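Local coordinates for protein glutamine synthetase (PDB 4BAX) that belongs to the glutamine synthetase family of enzymes, its ten-chain assembly built from subunits that each carry a beta-Grasp domain and a catalytic domain, at residues A[106-118]-A[228-241]. Residues are numbered along the deposited sequence; the frame is centred on the assembly and turned at random.
Sequences AQEPVFGIEQEYT and GAGAHTNFSTKAMR
The side chains of Phe111 and Phe235 run side by side and their rings meet obliquely, centroids 5.2 Å apart, planes at 35°. Thr233 CG2 meets the edge of the Phe111 ring, 3.6 Å from CD2. Pro109 CB sits at the edge of Phe235, 3.8 Å from CE1. Helix 323-341 packs on both rings, and helix 190-210 on Phe111. Ile113 continues this apolar face, with CG2 against Ala231 CB.

The Arg241 guanidinium has Thr237 C and Lys238 N over one face. At its edge NH2 donates to Glu108 O, 2.7 Å away and close to the guanidinium plane. The Val110 side chain crosses Arg241 at about a right angle, with CG2 3.8 Å from NH1. Gln107 O takes the N-H of Lys238. Thr237 is the N-cap: its OG1, set between backbone N and carbonyl carbon (chi1 59°), accepts from Met240 N. A water bridges Gln107 OE1 and Thr237 OG1, while Gln107 NE2 bonds to Cys335 O.

On the face opposite the phenylalanines, the Glu114 side chain crosses that of His232 at a slant, carboxylate and imidazole planes 29° apart, with OE1 3.6 Å from His232 CB. A water over one face of the imidazole links Glu114 O to His232 N. Further along, Glu116 reaches with an extended chain, and its OE1 accepts Gly230 N on the anti side, out of the carboxylate plane.

Paired backbone bonds join Val110 with Ser236 and Gly112 with Asn234. Strand 180-188 flanks 110-118 as well. This is an antiparallel strand pair in the mixed sheet of the glutamine synthetase catalytic domain, with a capped helix start at one end.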
loop_
_atom_site.group_PDB
_atom_site.type_symbol
_atom_site.label_atom_id
_atom_site.label_comp_id
_atom_site.label_asym_id
_atom_site.label_seq_id
_atom_site.Cartn_x
_atom_site.Cartn_y
_atom_site.Cartn_z
ATOM N N ALA A 106 -3.478 -23.136 60.417
ATOM C CA ALA A 106 -4.481 -24.012 61.026
ATOM C C ALA A 106 -5.883 -23.907 60.391
ATOM O O ALA A 106 -6.600 -24.916 60.319
ATOM C CB ALA A 106 -4.563 -23.740 62.536
ATOM N N GLN A 107 -6.266 -22.707 59.929
ATOM C CA GLN A 107 -7.562 -22.502 59.261
ATOM C C GLN A 107 -7.568 -23.044 57.833
ATOM O O GLN A 107 -8.628 -23.220 57.214
ATOM C CB GLN A 107 -7.991 -21.041 59.312
ATOM C CG GLN A 107 -8.165 -20.527 60.723
ATOM C CD GLN A 107 -8.822 -19.163 60.785
ATOM O OE1 GLN A 107 -9.898 -18.941 60.220
ATOM N NE2 GLN A 107 -8.184 -18.241 61.500
ATOM N N GLU A 108 -6.367 -23.306 57.328
ATOM C CA GLU A 108 -6.160 -23.868 55.995
ATOM C C GLU A 108 -6.834 -23.054 54.875
ATOM O O GLU A 108 -7.651 -23.580 54.108
ATOM C CB GLU A 108 -6.610 -25.326 55.958
ATOM C CG GLU A 108 -5.975 -26.126 57.093
ATOM C CD GLU A 108 -6.184 -27.618 56.965
ATOM O OE1 GLU A 108 -6.975 -28.038 56.084
ATOM O OE2 GLU A 108 -5.580 -28.362 57.770
ATOM N N PRO A 109 -6.454 -21.777 54.749
ATOM C CA PRO A 109 -7.069 -20.958 53.703
ATOM C C PRO A 109 -6.682 -21.454 52.309
ATOM O O PRO A 109 -5.540 -21.863 52.091
ATOM C CB PRO A 109 -6.491 -19.568 53.976
ATOM C CG PRO A 109 -5.179 -19.833 54.656
ATOM C CD PRO A 109 -5.415 -21.044 55.498
ATOM N N VAL A 110 -7.638 -21.404 51.383
ATOM C CA VAL A 110 -7.435 -21.841 50.008
ATOM C C VAL A 110 -8.010 -20.770 49.072
ATOM O O VAL A 110 -9.010 -20.115 49.389
ATOM C CB VAL A 110 -8.122 -23.196 49.771
ATOM C CG1 VAL A 110 -8.073 -23.594 48.314
ATOM C CG2 VAL A 110 -7.479 -24.271 50.640
ATOM N N PHE A 111 -7.358 -20.560 47.934
ATOM C CA PHE A 111 -7.788 -19.514 47.027
ATOM C C PHE A 111 -7.964 -19.997 45.604
ATOM O O PHE A 111 -7.228 -20.874 45.137
ATOM C CB PHE A 111 -6.783 -18.370 47.027
ATOM C CG PHE A 111 -6.785 -17.569 48.295
ATOM C CD1 PHE A 111 -5.969 -17.927 49.355
ATOM C CD2 PHE A 111 -7.622 -16.471 48.438
ATOM C CE1 PHE A 111 -5.975 -17.195 50.536
ATOM C CE2 PHE A 111 -7.631 -15.734 49.620
ATOM C CZ PHE A 111 -6.805 -16.098 50.669
ATOM N N GLY A 112 -8.943 -19.402 44.926
ATOM C CA GLY A 112 -9.060 -19.506 43.489
ATOM C C GLY A 112 -9.129 -18.103 42.911
ATOM O O GLY A 112 -9.875 -17.245 43.408
ATOM N N ILE A 113 -8.354 -17.860 41.858
ATOM C CA ILE A 113 -8.385 -16.557 41.190
ATOM C C ILE A 113 -8.783 -16.641 39.706
ATOM O O ILE A 113 -8.214 -17.419 38.922
ATOM C CB ILE A 113 -7.047 -15.768 41.399
ATOM C CG1 ILE A 113 -6.735 -15.694 42.912
ATOM C CG2 ILE A 113 -7.129 -14.361 40.813
ATOM C CD1 ILE A 113 -5.388 -15.139 43.244
ATOM N N GLU A 114 -9.790 -15.847 39.340
ATOM C CA GLU A 114 -10.259 -15.807 37.966
ATOM C C GLU A 114 -9.627 -14.563 37.328
ATOM O O GLU A 114 -10.053 -13.424 37.549
ATOM C CB GLU A 114 -11.779 -15.722 37.951
ATOM C CG GLU A 114 -12.445 -16.820 38.822
ATOM C CD GLU A 114 -13.974 -16.734 38.849
ATOM O OE1 GLU A 114 -14.530 -15.676 38.455
ATOM O OE2 GLU A 114 -14.621 -17.730 39.253
ATOM N N GLN A 115 -8.609 -14.801 36.508
ATOM C CA GLN A 115 -7.749 -13.732 36.042
ATOM C C GLN A 115 -8.121 -13.284 34.659
ATOM O O GLN A 115 -8.025 -14.034 33.686
ATOM C CB GLN A 115 -6.295 -14.203 36.043
ATOM C CG GLN A 115 -5.337 -13.265 35.318
ATOM C CD GLN A 115 -4.956 -12.011 36.132
ATOM O OE1 GLN A 115 -4.215 -12.081 37.143
ATOM N NE2 GLN A 115 -5.438 -10.853 35.672
ATOM N N GLU A 116 -8.546 -12.031 34.582
ATOM C CA GLU A 116 -8.967 -11.476 33.316
ATOM C C GLU A 116 -7.866 -10.628 32.674
ATOM O O GLU A 116 -6.998 -10.073 33.361
ATOM C CB GLU A 116 -10.252 -10.654 33.500
ATOM C CG GLU A 116 -11.448 -11.506 33.962
ATOM C CD GLU A 116 -12.742 -10.703 34.141
ATOM O OE1 GLU A 116 -12.670 -9.455 34.273
ATOM O OE2 GLU A 116 -13.836 -11.328 34.117
ATOM N N TYR A 117 -7.922 -10.527 31.350
ATOM C CA TYR A 117 -6.986 -9.710 30.606
ATOM C C TYR A 117 -7.579 -9.368 29.260
ATOM O O TYR A 117 -8.454 -10.089 28.772
ATOM C CB TYR A 117 -5.650 -10.427 30.434
ATOM C CG TYR A 117 -5.775 -11.774 29.735
ATOM C CD1 TYR A 117 -6.171 -12.914 30.429
ATOM C CD2 TYR A 117 -5.505 -11.906 28.383
ATOM C CE1 TYR A 117 -6.288 -14.134 29.798
ATOM C CE2 TYR A 117 -5.621 -13.136 27.750
ATOM C CZ TYR A 117 -6.008 -14.240 28.461
ATOM O OH TYR A 117 -6.114 -15.451 27.812
ATOM N N THR A 118 -7.047 -8.325 28.631
ATOM C CA THR A 118 -7.523 -7.877 27.322
ATOM C C THR A 118 -6.364 -7.801 26.334
ATOM O O THR A 118 -5.305 -7.249 26.664
ATOM C CB THR A 118 -8.237 -6.499 27.433
ATOM O OG1 THR A 118 -9.119 -6.501 28.576
ATOM C CG2 THR A 118 -9.041 -6.190 26.167
ATOM N N GLY A 228 -14.951 -4.040 32.225
ATOM C CA GLY A 228 -13.688 -3.981 32.932
ATOM C C GLY A 228 -13.044 -5.352 33.091
ATOM O O GLY A 228 -13.684 -6.390 32.872
ATOM N N ALA A 229 -11.757 -5.356 33.423
ATOM C CA ALA A 229 -11.048 -6.602 33.663
ATOM C C ALA A 229 -10.805 -6.786 35.161
ATOM O O ALA A 229 -10.156 -5.945 35.802
ATOM C CB ALA A 229 -9.732 -6.640 32.860
ATOM N N GLY A 230 -11.348 -7.861 35.729
ATOM C CA GLY A 230 -11.140 -8.126 37.145
ATOM C C GLY A 230 -10.271 -9.338 37.470
ATOM O O GLY A 230 -9.825 -10.047 36.560
ATOM N N ALA A 231 -10.034 -9.549 38.770
ATOM C CA ALA A 231 -9.432 -10.782 39.296
ATOM C C ALA A 231 -10.249 -11.278 40.490
ATOM O O ALA A 231 -9.865 -11.037 41.646
ATOM C CB ALA A 231 -7.956 -10.563 39.702
ATOM N N HIS A 232 -11.417 -11.872 40.217
ATOM C CA HIS A 232 -12.305 -12.361 41.273
ATOM C C HIS A 232 -11.570 -13.417 42.075
ATOM O O HIS A 232 -10.934 -14.315 41.501
ATOM C CB HIS A 232 -13.586 -12.961 40.697
ATOM C CG HIS A 232 -14.529 -11.946 40.129
ATOM N ND1 HIS A 232 -14.236 -10.597 40.099
ATOM C CD2 HIS A 232 -15.771 -12.075 39.603
ATOM C CE1 HIS A 232 -15.250 -9.941 39.561
ATOM N NE2 HIS A 232 -16.195 -10.814 39.256
ATOM N N THR A 233 -11.673 -13.319 43.396
ATOM C CA THR A 233 -10.949 -14.217 44.282
ATOM C C THR A 233 -11.909 -15.070 45.117
ATOM O O THR A 233 -12.799 -14.562 45.806
ATOM C CB THR A 233 -9.982 -13.441 45.179
ATOM O OG1 THR A 233 -9.153 -12.606 44.357
ATOM C CG2 THR A 233 -9.113 -14.404 45.966
ATOM N N ASN A 234 -11.715 -16.378 45.006
ATOM C CA ASN A 234 -12.497 -17.363 45.728
ATOM C C ASN A 234 -11.722 -17.803 46.954
ATOM O O ASN A 234 -10.537 -18.150 46.870
ATOM C CB ASN A 234 -12.790 -18.571 44.835
ATOM C CG ASN A 234 -13.521 -18.185 43.558
ATOM O OD1 ASN A 234 -14.605 -17.584 43.591
ATOM N ND2 ASN A 234 -12.908 -18.497 42.418
ATOM N N PHE A 235 -12.405 -17.785 48.090
ATOM C CA PHE A 235 -11.746 -18.025 49.356
ATOM C C PHE A 235 -12.544 -18.878 50.327
ATOM O O PHE A 235 -13.758 -18.687 50.472
ATOM C CB PHE A 235 -11.400 -16.692 50.001
ATOM C CG PHE A 235 -11.074 -16.800 51.444
ATOM C CD1 PHE A 235 -9.856 -17.296 51.857
ATOM C CD2 PHE A 235 -12.009 -16.422 52.402
ATOM C CE1 PHE A 235 -9.556 -17.388 53.200
ATOM C CE2 PHE A 235 -11.717 -16.519 53.752
ATOM C CZ PHE A 235 -10.487 -17.001 54.152
ATOM N N SER A 236 -11.849 -19.786 51.012
ATOM C CA SER A 236 -12.461 -20.603 52.057
ATOM C C SER A 236 -11.411 -21.059 53.061
ATOM O O SER A 236 -10.211 -21.095 52.777
ATOM C CB SER A 236 -13.212 -21.826 51.475
ATOM O OG SER A 236 -12.330 -22.877 51.064
ATOM N N THR A 237 -11.902 -21.446 54.231
ATOM C CA THR A 237 -11.093 -22.051 55.266
ATOM C C THR A 237 -11.760 -23.393 55.504
ATOM O O THR A 237 -12.840 -23.634 54.959
ATOM C CB THR A 237 -11.128 -21.246 56.577
ATOM O OG1 THR A 237 -12.489 -21.150 57.041
ATOM C CG2 THR A 237 -10.500 -19.848 56.398
ATOM N N LYS A 238 -11.143 -24.251 56.321
ATOM C CA LYS A 238 -11.685 -25.584 56.589
ATOM C C LYS A 238 -13.095 -25.445 57.183
ATOM O O LYS A 238 -14.025 -26.164 56.786
ATOM C CB LYS A 238 -10.773 -26.345 57.545
ATOM C CG LYS A 238 -11.130 -27.814 57.746
ATOM C CD LYS A 238 -10.246 -28.475 58.824
ATOM C CE LYS A 238 -10.412 -27.805 60.202
ATOM N NZ LYS A 238 -11.721 -28.068 60.895
ATOM N N ALA A 239 -13.246 -24.483 58.098
ATOM C CA ALA A 239 -14.531 -24.186 58.722
ATOM C C ALA A 239 -15.588 -23.719 57.713
ATOM O O ALA A 239 -16.753 -24.130 57.771
ATOM C CB ALA A 239 -14.352 -23.142 59.820
ATOM N N MET A 240 -15.179 -22.886 56.771
ATOM C CA MET A 240 -16.093 -22.412 55.741
ATOM C C MET A 240 -16.551 -23.558 54.827
ATOM O O MET A 240 -17.706 -23.623 54.412
ATOM C CB MET A 240 -15.448 -21.288 54.939
ATOM C CG MET A 240 -15.285 -20.021 55.760
ATOM S SD MET A 240 -14.199 -18.819 54.974
ATOM C CE MET A 240 -15.284 -18.226 53.651
ATOM N N ARG A 241 -15.634 -24.462 54.512
ATOM C CA ARG A 241 -15.984 -25.648 53.737
ATOM C C ARG A 241 -16.881 -26.607 54.524
ATOM O O ARG A 241 -17.618 -27.407 53.945
ATOM C CB ARG A 241 -14.750 -26.366 53.189
ATOM C CG ARG A 241 -13.742 -25.457 52.532
ATOM C CD ARG A 241 -12.598 -26.240 51.901
ATOM N NE ARG A 241 -11.455 -26.323 52.821
ATOM C CZ ARG A 241 -10.602 -25.322 53.068
ATOM N NH1 ARG A 241 -10.768 -24.120 52.490
ATOM N NH2 ARG A 241 -9.594 -25.509 53.918
HETATM O O HOH W 1 -11.644 -20.801 59.868
HETATM O O HOH W 2 -12.249 -11.734 37.334
#